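Local coordinates for Lmo0794 protein (PDB 3EW7) that is of unknown function but probably binds NAD or NADP in a Rossmann fold, consistent with a role as an NAD(P)-dependent oxidoreductase, at residues M1-I6 with R23-T28; G13-E18 with S186-A191; V64-Y69 with L99-A104. The protein carries 3 engineered substitutions. All coordinates share one frame; numbering follows the deposited sequence.

Interaction 1 of 3, residues M1-I6 with R23-T28; sequences MKIGII and RGHEVT
The H25 imidazole carries I3 over one face in a CH-pi contact, I3 CD1 lying 4.0 Å from the centroid of the H25 ring and 20° off the ring normal, while M1 CA sits near the ring plane at the edge. The selenium of M1 takes an oblique position, SE 5.0 Å from the H25 ring centroid. The two segments are strands 1 and 2 of a Rossmann beta-alpha-beta unit, paired in parallel after the crossover through helix 11-22. The first rung is E26 N giving to M1 O at 3.0 Å. I3 is bonded through both its backbone N and its O, I3 N to E26 O at 3.0 Å and T28 N to I3 O at 2.9 Å. I5 N gives to T28 O at 2.8 Å. On the sheet face of K2, E26 and T28, the T28 hydroxyl turns to Q62 of a neighbouring loop. H25 CG stands beside its own backbone N (chi1 -63°), which brings the ring across the end of I3; its ND1 makes a weak bond to A20 O. At the solvent-exposed end, extended K2 and E26 chains cross, and the salt bridge is long, K2 NZ to E26 OE2 3.9 Å.

Interaction 2 of 3, residues G13-E18 with S186-A191; sequences GSRILE and SMEDYA
I16 and A191 mark the closest backbone approach, CA to CA 4.6 Å, where helix segments 13-18 and 187-191 cross at -52° with their axes 8.4 Å apart. The small A191 side chain permits this: its CB faces helix 13-18 and touches R15 CB and I16 N, each at 3.8 Å from A191 CB, with I16 CG1 a little further off. Next to it the aliphatic part of R15 meets M187, the two chains crossing at an angle, with R15 CG and M187 CG nearest, 3.4 Å apart. M187 CG is anti to the backbone N (chi1 -169°), but the chain then bends twice and carries its selenium away from R15. Segment 13-18 belongs to the helix after the first strand of the Rossmann fold, and G13 is the last glycine of a GXXGXXG signature, consistent with dinucleotide binding. Helix 187-199 starts at S186, the N-cap, which forms a capping box with D189 through a weak bond from S186 N to D189 OD2. In the first turn, E188 lies alongside R15, both chains pointing the same way. Their salt bridge runs from R15 NE to E188 OE2 at 3.2 Å, with guanidinium and carboxylate planes 38° apart and the carboxylate oxygen oblique to the guanidinium.

Interaction 3 of 3, residues V64-Y69 with L99-A104; sequences VVVDAY and LVVGGA
V66 and V101 meet through single methyl branches, V66 CG1 to V101 CG2 at 3.7 Å, the two side chains crossing at an angle. V66 CG1 is anti to its backbone N (chi1 171°), which sends that branch toward the CG2 branch of V101. The second methyl of V66, CG2, rests more loosely on L99 CB, at 4.3 Å. L99 itself covers V66 mainly with its root: CB stays near the neighbouring strand, while its branched end (CG and the two methyls) leads away toward T151 and I153 of strand 150-154. V66 also packs on I198 and V101 on Y190, both of helix 187-199, which covers this side of the sheet.

Strands 64-67 and 97-101 are neighbours in the parallel sheet of the Rossmann fold, joined by a beta-alpha-beta crossover through helix 79-90. Three backbone bonds hold them: L99 N to V65 O, D67 N to L99 O, and V101 N to D67 O at 3.0 Å.

On the opposite sheet face D67 and V100 lie side by side and point the same way, V100 CG1 4.0 Å from D67 OD2. With chi1 at -178° the carboxylate of D67 is swung directly away from its own backbone N, among L83 and L86 of helix 79-90, and D67 CB lies 3.7 Å from L99 O. The OD1 of this buried aspartate takes a weak bond from Y69 N at 3.3 Å, tying the side chain to the turn that follows the strand. At the point where the strands end, a water stands 2.9 Å from both D67 O and V101 O.

In the fold
Interactions 1 and 3 lie in one parallel sheet, since strands 2-6 and 64-67 are neighbours joined by backbone bonds, among them probable ones from V66 N to G4 O and A68 N to I6 O. Interaction 3 is wholly buried and mostly aliphatic, with one buried aspartate; interaction 1, its centre about 12 Å from the centre of the chain against about 2 Å for interaction 3, opens to solvent at K2 and E26. Interaction 2 joins two helices without a hydrogen bond between them, its alanine contact buried and its R15-E188 pair toward the surface. Helix 11-22 packs L17 on I5 and V27 and G13 on A68; helix 187-199 reaches interaction 3 through Y190 on V101.

Interaction 1 of 3, residues M1-I6 with R23-T28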
HETATM    1  N   MSE A   1       8.401   0.694 -14.654  1.00 68.10           N
HETATM    2  CA  MSE A   1       7.537  -0.321 -13.986  1.00 67.23           C
HETATM    3  C   MSE A   1       6.235   0.336 -13.543  1.00 65.17           C
HETATM    4  O   MSE A   1       6.241   1.461 -13.046  1.00 64.81           O
HETATM    5  CB  MSE A   1       8.248  -0.892 -12.771  1.00 70.80           C
HETATM    6  CG  MSE A   1       7.866  -2.310 -12.439  1.00 76.76           C
HETATM    7 SE   MSE A   1       8.305  -2.804 -10.615  1.00 85.28          SE
HETATM    8  CE  MSE A   1       6.501  -2.732  -9.969  1.00 81.62           C
ATOM      9  N   LYS A   2       5.121  -0.370 -13.720  1.00 62.49           N
ATOM     10  CA  LYS A   2       3.812   0.156 -13.351  1.00 59.84           C
ATOM     11  C   LYS A   2       3.436  -0.092 -11.895  1.00 57.86           C
ATOM     12  O   LYS A   2       3.206  -1.227 -11.486  1.00 56.90           O
ATOM     13  CB  LYS A   2       2.749  -0.432 -14.281  1.00 60.52           C
ATOM     14  CG  LYS A   2       2.385   0.489 -15.427  1.00 61.19           C
ATOM     15  CD  LYS A   2       1.892  -0.273 -16.637  1.00 63.57           C
ATOM     16  CE  LYS A   2       1.449   0.698 -17.724  1.00 65.83           C
ATOM     17  NZ  LYS A   2       1.510   0.107 -19.094  1.00 66.45           N
ATOM     18  N   ILE A   3       3.356   0.988 -11.120  1.00 54.96           N
ATOM     19  CA  ILE A   3       3.021   0.911  -9.704  1.00 51.64           C
ATOM     20  C   ILE A   3       1.809   1.759  -9.316  1.00 50.43           C
ATOM     21  O   ILE A   3       1.814   2.976  -9.482  1.00 49.98           O
ATOM     22  CB  ILE A   3       4.219   1.353  -8.849  1.00 51.77           C
ATOM     23  CG1 ILE A   3       5.415   0.438  -9.133  1.00 53.24           C
ATOM     24  CG2 ILE A   3       3.860   1.298  -7.381  1.00 51.91           C
ATOM     25  CD1 ILE A   3       6.722   0.863  -8.478  1.00 52.40           C
ATOM     26  N   GLY A   4       0.776   1.103  -8.794  1.00 50.12           N
ATOM     27  CA  GLY A   4      -0.424   1.806  -8.368  1.00 49.30           C
ATOM     28  C   GLY A   4      -0.441   1.972  -6.860  1.00 48.58           C
ATOM     29  O   GLY A   4      -0.213   1.012  -6.129  1.00 48.66           O
ATOM     30  N   ILE A   5      -0.711   3.184  -6.382  1.00 47.87           N
ATOM     31  CA  ILE A   5      -0.726   3.427  -4.946  1.00 47.44           C
ATOM     32  C   ILE A   5      -2.076   3.825  -4.356  1.00 47.73           C
ATOM     33  O   ILE A   5      -2.606   4.903  -4.631  1.00 47.76           O
ATOM     34  CB  ILE A   5       0.310   4.509  -4.542  1.00 45.92           C
ATOM     35  CG1 ILE A   5       1.718   4.084  -4.960  1.00 45.97           C
ATOM     36  CG2 ILE A   5       0.280   4.722  -3.035  1.00 45.05           C
ATOM     37  CD1 ILE A   5       2.292   4.891  -6.111  1.00 44.23           C
ATOM     38  N   ILE A   6      -2.623   2.941  -3.532  1.00 48.45           N
ATOM     39  CA  ILE A   6      -3.882   3.195  -2.853  1.00 49.68           C
ATOM     40  C   ILE A   6      -3.539   3.987  -1.595  1.00 50.54           C
ATOM     41  O   ILE A   6      -2.715   3.551  -0.783  1.00 49.47           O
ATOM     42  CB  ILE A   6      -4.565   1.881  -2.443  1.00 49.70           C
ATOM     43  CG1 ILE A   6      -4.920   1.077  -3.697  1.00 50.01           C
ATOM     44  CG2 ILE A   6      -5.807   2.173  -1.616  1.00 48.42           C
ATOM     45  CD1 ILE A   6      -5.269  -0.371  -3.425  1.00 49.85           C
ATOM     46  N   ARG A  23      12.144   7.283  -8.665  1.00 46.73           N
ATOM     47  CA  ARG A  23      12.990   6.183  -9.102  1.00 45.72           C
ATOM     48  C   ARG A  23      12.681   5.806 -10.552  1.00 46.90           C
ATOM     49  O   ARG A  23      13.159   4.793 -11.061  1.00 47.08           O
ATOM     50  CB  ARG A  23      12.875   4.996  -8.140  1.00 42.68           C
ATOM     51  CG  ARG A  23      14.017   5.002  -7.151  1.00 42.37           C
ATOM     52  CD  ARG A  23      13.643   4.640  -5.733  1.00 43.30           C
ATOM     53  NE  ARG A  23      14.049   3.279  -5.400  1.00 45.86           N
ATOM     54  CZ  ARG A  23      14.499   2.890  -4.209  1.00 45.37           C
ATOM     55  NH1 ARG A  23      14.617   3.757  -3.208  1.00 43.82           N
ATOM     56  NH2 ARG A  23      14.813   1.618  -4.015  1.00 45.98           N
ATOM     57  N   GLY A  24      11.883   6.651 -11.208  1.00 47.43           N
ATOM     58  CA  GLY A  24      11.560   6.468 -12.611  1.00 48.47           C
ATOM     59  C   GLY A  24      10.415   5.576 -13.030  1.00 50.82           C
ATOM     60  O   GLY A  24      10.345   5.187 -14.201  1.00 49.91           O
ATOM     61  N   HIS A  25       9.503   5.266 -12.110  1.00 52.89           N
ATOM     62  CA  HIS A  25       8.371   4.391 -12.427  1.00 54.04           C
ATOM     63  C   HIS A  25       7.091   5.101 -12.855  1.00 55.28           C
ATOM     64  O   HIS A  25       6.906   6.277 -12.544  1.00 57.40           O
ATOM     65  CB  HIS A  25       8.049   3.510 -11.226  1.00 52.07           C
ATOM     66  CG  HIS A  25       9.155   2.583 -10.856  1.00 51.48           C
ATOM     67  ND1 HIS A  25      10.031   2.839  -9.826  1.00 49.97           N
ATOM     68  CD2 HIS A  25       9.545   1.409 -11.403  1.00 50.27           C
ATOM     69  CE1 HIS A  25      10.914   1.860  -9.752  1.00 50.04           C
ATOM     70  NE2 HIS A  25      10.640   0.978 -10.698  1.00 50.35           N
ATOM     71  N   GLU A  26       6.219   4.389 -13.573  1.00 55.52           N
ATOM     72  CA  GLU A  26       4.939   4.951 -13.995  1.00 56.75           C
ATOM     73  C   GLU A  26       3.996   4.734 -12.819  1.00 55.38           C
ATOM     74  O   GLU A  26       3.497   3.628 -12.601  1.00 54.95           O
ATOM     75  CB  GLU A  26       4.388   4.232 -15.222  1.00 60.54           C
ATOM     76  CG  GLU A  26       5.209   4.399 -16.479  1.00 68.84           C
ATOM     77  CD  GLU A  26       4.628   3.619 -17.652  1.00 74.66           C
ATOM     78  OE1 GLU A  26       5.338   3.447 -18.669  1.00 77.17           O
ATOM     79  OE2 GLU A  26       3.455   3.181 -17.557  1.00 77.85           O
ATOM     80  N   VAL A  27       3.763   5.799 -12.066  1.00 52.93           N
ATOM     81  CA  VAL A  27       2.922   5.744 -10.886  1.00 52.15           C
ATOM     82  C   VAL A  27       1.468   6.092 -11.141  1.00 52.84           C
ATOM     83  O   VAL A  27       1.173   7.066 -11.831  1.00 53.90           O
ATOM     84  CB  VAL A  27       3.462   6.713  -9.811  1.00 51.99           C
ATOM     85  CG1 VAL A  27       2.502   6.798  -8.645  1.00 52.22           C
ATOM     86  CG2 VAL A  27       4.824   6.261  -9.339  1.00 50.27           C
ATOM     87  N   THR A  28       0.561   5.288 -10.594  1.00 53.19           N
ATOM     88  CA  THR A  28      -0.867   5.563 -10.711  1.00 54.44           C
ATOM     89  C   THR A  28      -1.391   5.817  -9.307  1.00 55.69           C
ATOM     90  O   THR A  28      -1.206   4.994  -8.409  1.00 54.83           O
ATOM     91  CB  THR A  28      -1.670   4.391 -11.310  1.00 54.85           C
ATOM     92  OG1 THR A  28      -1.446   4.326 -12.721  1.00 58.05           O
ATOM     93  CG2 THR A  28      -3.165   4.587 -11.065  1.00 54.28           C
TER

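Interaction 2 of 3, residues G13-E18 with S186-A191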
ATOM      1  N   GLY A  13       1.585   6.845   2.069  1.00 53.97           N
ATOM      2  CA  GLY A  13       1.379   6.669   0.648  1.00 53.81           C
ATOM      3  C   GLY A  13       1.868   7.826  -0.175  1.00 55.53           C
ATOM      4  O   GLY A  13       2.224   7.673  -1.341  1.00 55.03           O
ATOM      5  N   SER A  14       1.892   8.993   0.441  1.00 57.62           N
ATOM      6  CA  SER A  14       2.326  10.198  -0.243  1.00 58.61           C
ATOM      7  C   SER A  14       3.801  10.127  -0.663  1.00 58.33           C
ATOM      8  O   SER A  14       4.163  10.512  -1.789  1.00 59.14           O
ATOM      9  CB  SER A  14       2.091  11.397   0.670  1.00 59.67           C
ATOM     10  OG  SER A  14       1.891  12.568  -0.093  1.00 63.10           O
ATOM     11  N   ARG A  15       4.650   9.640   0.238  1.00 56.07           N
ATOM     12  CA  ARG A  15       6.073   9.538  -0.057  1.00 55.82           C
ATOM     13  C   ARG A  15       6.293   8.334  -0.941  1.00 53.31           C
ATOM     14  O   ARG A  15       6.988   8.421  -1.947  1.00 54.91           O
ATOM     15  CB  ARG A  15       6.908   9.356   1.215  1.00 58.60           C
ATOM     16  CG  ARG A  15       6.250   9.817   2.502  1.00 63.07           C
ATOM     17  CD  ARG A  15       6.478  11.292   2.816  1.00 66.59           C
ATOM     18  NE  ARG A  15       7.383  11.948   1.873  1.00 69.44           N
ATOM     19  CZ  ARG A  15       6.998  12.843   0.964  1.00 68.91           C
ATOM     20  NH1 ARG A  15       5.717  13.195   0.868  1.00 66.85           N
ATOM     21  NH2 ARG A  15       7.899  13.386   0.156  1.00 66.91           N
ATOM     22  N   ILE A  16       5.709   7.205  -0.556  1.00 49.78           N
ATOM     23  CA  ILE A  16       5.862   6.003  -1.344  1.00 46.17           C
ATOM     24  C   ILE A  16       5.680   6.376  -2.805  1.00 46.65           C
ATOM     25  O   ILE A  16       6.407   5.907  -3.678  1.00 47.02           O
ATOM     26  CB  ILE A  16       4.845   4.940  -0.939  1.00 42.78           C
ATOM     27  CG1 ILE A  16       5.203   4.420   0.459  1.00 40.65           C
ATOM     28  CG2 ILE A  16       4.833   3.813  -1.958  1.00 40.83           C
ATOM     29  CD1 ILE A  16       4.383   3.232   0.922  1.00 38.81           C
ATOM     30  N   LEU A  17       4.733   7.262  -3.066  1.00 46.91           N
ATOM     31  CA  LEU A  17       4.487   7.690  -4.429  1.00 47.97           C
ATOM     32  C   LEU A  17       5.641   8.517  -4.950  1.00 47.82           C
ATOM     33  O   LEU A  17       6.144   8.247  -6.042  1.00 48.42           O
ATOM     34  CB  LEU A  17       3.182   8.484  -4.523  1.00 49.59           C
ATOM     35  CG  LEU A  17       2.885   9.051  -5.916  1.00 50.43           C
ATOM     36  CD1 LEU A  17       1.396   8.987  -6.239  1.00 47.23           C
ATOM     37  CD2 LEU A  17       3.416  10.481  -5.984  1.00 51.99           C
ATOM     38  N   GLU A  18       6.060   9.524  -4.186  1.00 48.41           N
ATOM     39  CA  GLU A  18       7.185  10.370  -4.609  1.00 51.02           C
ATOM     40  C   GLU A  18       8.405   9.521  -4.940  1.00 49.96           C
ATOM     41  O   GLU A  18       8.917   9.570  -6.056  1.00 48.46           O
ATOM     42  CB  GLU A  18       7.559  11.392  -3.522  1.00 53.70           C
ATOM     43  CG  GLU A  18       6.677  12.642  -3.488  1.00 58.87           C
ATOM     44  CD  GLU A  18       6.528  13.295  -4.863  1.00 62.60           C
ATOM     45  OE1 GLU A  18       7.563  13.555  -5.526  1.00 64.78           O
ATOM     46  OE2 GLU A  18       5.371  13.549  -5.279  1.00 65.18           O
ATOM     47  N   SER A 186      12.220   8.139   9.728  1.00 84.66           N
ATOM     48  CA  SER A 186      11.580   9.121   8.858  1.00 82.06           C
ATOM     49  C   SER A 186      10.657   8.396   7.879  1.00 80.09           C
ATOM     50  O   SER A 186      10.942   7.276   7.473  1.00 78.88           O
ATOM     51  CB  SER A 186      12.647   9.892   8.075  1.00 82.66           C
ATOM     52  OG  SER A 186      12.064  10.732   7.096  1.00 83.91           O
HETATM   53  N   MSE A 187       9.555   9.034   7.501  1.00 78.72           N
HETATM   54  CA  MSE A 187       8.616   8.419   6.573  1.00 77.32           C
HETATM   55  C   MSE A 187       9.276   8.186   5.218  1.00 74.99           C
HETATM   56  O   MSE A 187       9.031   7.178   4.560  1.00 74.47           O
HETATM   57  CB  MSE A 187       7.378   9.309   6.407  1.00 80.14           C
HETATM   58  CG  MSE A 187       6.215   8.647   5.668  1.00 85.10           C
HETATM   59 SE   MSE A 187       5.546   6.992   6.479  1.00 93.75          SE
HETATM   60  CE  MSE A 187       4.641   7.705   8.038  1.00 90.32           C
ATOM     61  N   GLU A 188      10.120   9.124   4.806  1.00 73.02           N
ATOM     62  CA  GLU A 188      10.799   8.998   3.529  1.00 70.94           C
ATOM     63  C   GLU A 188      11.774   7.824   3.536  1.00 68.75           C
ATOM     64  O   GLU A 188      12.063   7.252   2.487  1.00 68.45           O
ATOM     65  CB  GLU A 188      11.514  10.310   3.153  1.00 71.10           C
ATOM     66  CG  GLU A 188      11.748  11.288   4.304  1.00 74.42           C
ATOM     67  CD  GLU A 188      10.479  12.020   4.755  1.00 74.95           C
ATOM     68  OE1 GLU A 188      10.176  12.019   5.974  1.00 73.78           O
ATOM     69  OE2 GLU A 188       9.793  12.610   3.889  1.00 75.79           O
ATOM     70  N   ASP A 189      12.279   7.453   4.710  1.00 66.98           N
ATOM     71  CA  ASP A 189      13.192   6.315   4.788  1.00 65.27           C
ATOM     72  C   ASP A 189      12.378   5.051   4.546  1.00 63.51           C
ATOM     73  O   ASP A 189      12.834   4.123   3.876  1.00 62.38           O
ATOM     74  CB  ASP A 189      13.864   6.215   6.163  1.00 66.37           C
ATOM     75  CG  ASP A 189      14.845   7.344   6.428  1.00 68.13           C
ATOM     76  OD1 ASP A 189      15.613   7.715   5.505  1.00 66.79           O
ATOM     77  OD2 ASP A 189      14.861   7.847   7.573  1.00 70.35           O
ATOM     78  N   TYR A 190      11.167   5.038   5.099  1.00 61.30           N
ATOM     79  CA  TYR A 190      10.251   3.918   4.977  1.00 58.82           C
ATOM     80  C   TYR A 190       9.880   3.743   3.511  1.00 58.08           C
ATOM     81  O   TYR A 190       9.765   2.617   3.022  1.00 58.16           O
ATOM     82  CB  TYR A 190       9.005   4.179   5.837  1.00 58.96           C
ATOM     83  CG  TYR A 190       8.094   2.981   6.044  1.00 59.19           C
ATOM     84  CD1 TYR A 190       8.613   1.738   6.415  1.00 59.56           C
ATOM     85  CD2 TYR A 190       6.713   3.093   5.872  1.00 58.85           C
ATOM     86  CE1 TYR A 190       7.776   0.632   6.603  1.00 58.63           C
ATOM     87  CE2 TYR A 190       5.872   1.998   6.062  1.00 59.80           C
ATOM     88  CZ  TYR A 190       6.410   0.771   6.424  1.00 59.38           C
ATOM     89  OH  TYR A 190       5.584  -0.313   6.589  1.00 59.46           O
ATOM     90  N   ALA A 191       9.708   4.858   2.807  1.00 56.44           N
ATOM     91  CA  ALA A 191       9.373   4.810   1.385  1.00 55.64           C
ATOM     92  C   ALA A 191      10.524   4.193   0.592  1.00 55.06           C
ATOM     93  O   ALA A 191      10.305   3.465  -0.378  1.00 55.50           O
ATOM     94  CB  ALA A 191       9.079   6.203   0.870  1.00 56.41           C
TER

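Interaction 3 of 3, residues V64-Y69 with L99-A104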
ATOM      1  N   VAL A  64       2.591  -3.709  -9.602  1.00 48.12           N
ATOM      2  CA  VAL A  64       2.545  -3.695  -8.147  1.00 45.86           C
ATOM      3  C   VAL A  64       1.475  -2.753  -7.645  1.00 44.48           C
ATOM      4  O   VAL A  64       1.312  -1.654  -8.157  1.00 44.85           O
ATOM      5  CB  VAL A  64       3.878  -3.222  -7.532  1.00 46.45           C
ATOM      6  CG1 VAL A  64       3.693  -2.955  -6.036  1.00 46.17           C
ATOM      7  CG2 VAL A  64       4.947  -4.284  -7.730  1.00 47.47           C
ATOM      8  N   VAL A  65       0.745  -3.194  -6.634  1.00 44.42           N
ATOM      9  CA  VAL A  65      -0.280  -2.359  -6.028  1.00 43.29           C
ATOM     10  C   VAL A  65       0.079  -2.174  -4.551  1.00 42.23           C
ATOM     11  O   VAL A  65       0.061  -3.132  -3.768  1.00 40.71           O
ATOM     12  CB  VAL A  65      -1.683  -3.001  -6.142  1.00 43.51           C
ATOM     13  CG1 VAL A  65      -2.715  -2.129  -5.444  1.00 42.95           C
ATOM     14  CG2 VAL A  65      -2.058  -3.177  -7.601  1.00 43.98           C
ATOM     15  N   VAL A  66       0.435  -0.946  -4.184  1.00 41.09           N
ATOM     16  CA  VAL A  66       0.776  -0.633  -2.801  1.00 39.27           C
ATOM     17  C   VAL A  66      -0.482  -0.264  -2.042  1.00 38.70           C
ATOM     18  O   VAL A  66      -1.134   0.723  -2.363  1.00 35.87           O
ATOM     19  CB  VAL A  66       1.754   0.552  -2.696  1.00 37.47           C
ATOM     20  CG1 VAL A  66       1.900   0.971  -1.235  1.00 36.27           C
ATOM     21  CG2 VAL A  66       3.107   0.158  -3.250  1.00 34.34           C
ATOM     22  N   ASP A  67      -0.827  -1.064  -1.044  1.00 40.39           N
ATOM     23  CA  ASP A  67      -2.006  -0.779  -0.247  1.00 44.24           C
ATOM     24  C   ASP A  67      -1.597   0.086   0.937  1.00 45.05           C
ATOM     25  O   ASP A  67      -1.150  -0.419   1.974  1.00 44.59           O
ATOM     26  CB  ASP A  67      -2.672  -2.074   0.244  1.00 45.63           C
ATOM     27  CG  ASP A  67      -3.946  -1.807   1.050  1.00 47.34           C
ATOM     28  OD1 ASP A  67      -4.380  -0.634   1.115  1.00 47.51           O
ATOM     29  OD2 ASP A  67      -4.516  -2.770   1.612  1.00 46.97           O
ATOM     30  N   ALA A  68      -1.718   1.395   0.756  1.00 45.14           N
ATOM     31  CA  ALA A  68      -1.393   2.333   1.808  1.00 47.63           C
ATOM     32  C   ALA A  68      -2.715   2.996   2.175  1.00 51.04           C
ATOM     33  O   ALA A  68      -2.892   4.213   2.057  1.00 52.10           O
ATOM     34  CB  ALA A  68      -0.405   3.346   1.310  1.00 46.16           C
ATOM     35  N   TYR A  69      -3.657   2.166   2.601  1.00 52.65           N
ATOM     36  CA  TYR A  69      -4.980   2.621   2.980  1.00 53.35           C
ATOM     37  C   TYR A  69      -4.972   3.173   4.394  1.00 55.64           C
ATOM     38  O   TYR A  69      -4.225   2.698   5.255  1.00 55.28           O
ATOM     39  CB  TYR A  69      -5.947   1.452   2.903  1.00 51.04           C
ATOM     40  CG  TYR A  69      -7.387   1.804   3.167  1.00 48.55           C
ATOM     41  CD1 TYR A  69      -8.141   2.483   2.210  1.00 48.01           C
ATOM     42  CD2 TYR A  69      -8.021   1.397   4.344  1.00 46.67           C
ATOM     43  CE1 TYR A  69      -9.495   2.736   2.413  1.00 48.34           C
ATOM     44  CE2 TYR A  69      -9.370   1.649   4.558  1.00 45.96           C
ATOM     45  CZ  TYR A  69     -10.098   2.313   3.587  1.00 47.62           C
ATOM     46  OH  TYR A  69     -11.439   2.534   3.771  1.00 50.48           O
ATOM     47  N   LEU A  99       1.346  -5.146  -2.150  1.00 43.72           N
ATOM     48  CA  LEU A  99       2.235  -4.733  -1.073  1.00 44.76           C
ATOM     49  C   LEU A  99       1.390  -3.979  -0.035  1.00 45.23           C
ATOM     50  O   LEU A  99       0.875  -2.893  -0.308  1.00 43.93           O
ATOM     51  CB  LEU A  99       3.325  -3.813  -1.632  1.00 47.03           C
ATOM     52  CG  LEU A  99       4.631  -3.535  -0.875  1.00 50.13           C
ATOM     53  CD1 LEU A  99       4.443  -3.673   0.625  1.00 52.75           C
ATOM     54  CD2 LEU A  99       5.681  -4.517  -1.341  1.00 52.01           C
ATOM     55  N   VAL A 100       1.246  -4.557   1.151  1.00 45.98           N
ATOM     56  CA  VAL A 100       0.454  -3.930   2.205  1.00 48.87           C
ATOM     57  C   VAL A 100       1.357  -3.193   3.191  1.00 50.52           C
ATOM     58  O   VAL A 100       2.260  -3.780   3.777  1.00 51.79           O
ATOM     59  CB  VAL A 100      -0.378  -4.987   2.959  1.00 48.77           C
ATOM     60  CG1 VAL A 100      -1.514  -4.326   3.699  1.00 46.78           C
ATOM     61  CG2 VAL A 100      -0.911  -6.014   1.979  1.00 48.70           C
ATOM     62  N   VAL A 101       1.094  -1.906   3.387  1.00 53.02           N
ATOM     63  CA  VAL A 101       1.904  -1.075   4.275  1.00 54.62           C
ATOM     64  C   VAL A 101       1.310  -0.825   5.664  1.00 57.84           C
ATOM     65  O   VAL A 101       0.226  -0.256   5.775  1.00 58.87           O
ATOM     66  CB  VAL A 101       2.153   0.287   3.614  1.00 53.10           C
ATOM     67  CG1 VAL A 101       3.051   1.131   4.489  1.00 53.12           C
ATOM     68  CG2 VAL A 101       2.757   0.091   2.232  1.00 51.26           C
ATOM     69  N   GLY A 102       2.022  -1.230   6.716  1.00 60.83           N
ATOM     70  CA  GLY A 102       1.540  -1.011   8.076  1.00 65.50           C
ATOM     71  C   GLY A 102       2.338   0.064   8.808  1.00 68.98           C
ATOM     72  O   GLY A 102       3.114   0.775   8.174  1.00 68.74           O
ATOM     73  N   GLY A 103       2.160   0.193  10.126  1.00 72.85           N
ATOM     74  CA  GLY A 103       2.910   1.195  10.884  1.00 76.41           C
ATOM     75  C   GLY A 103       2.924   1.034  12.402  1.00 79.60           C
ATOM     76  O   GLY A 103       2.572   1.963  13.122  1.00 81.33           O
ATOM     77  N   ALA A 104       3.364  -0.127  12.885  1.00 82.43           N
ATOM     78  CA  ALA A 104       3.408  -0.461  14.318  1.00 86.03           C
ATOM     79  C   ALA A 104       3.654   0.655  15.356  1.00 88.52           C
ATOM     80  O   ALA A 104       4.696   1.317  15.343  1.00 89.33           O
ATOM     81  CB  ALA A 104       4.422  -1.594  14.541  1.00 84.91           C
TER
HETATM   82  O   HOH W   1      -2.336   0.137   4.527  1.00 49.09           O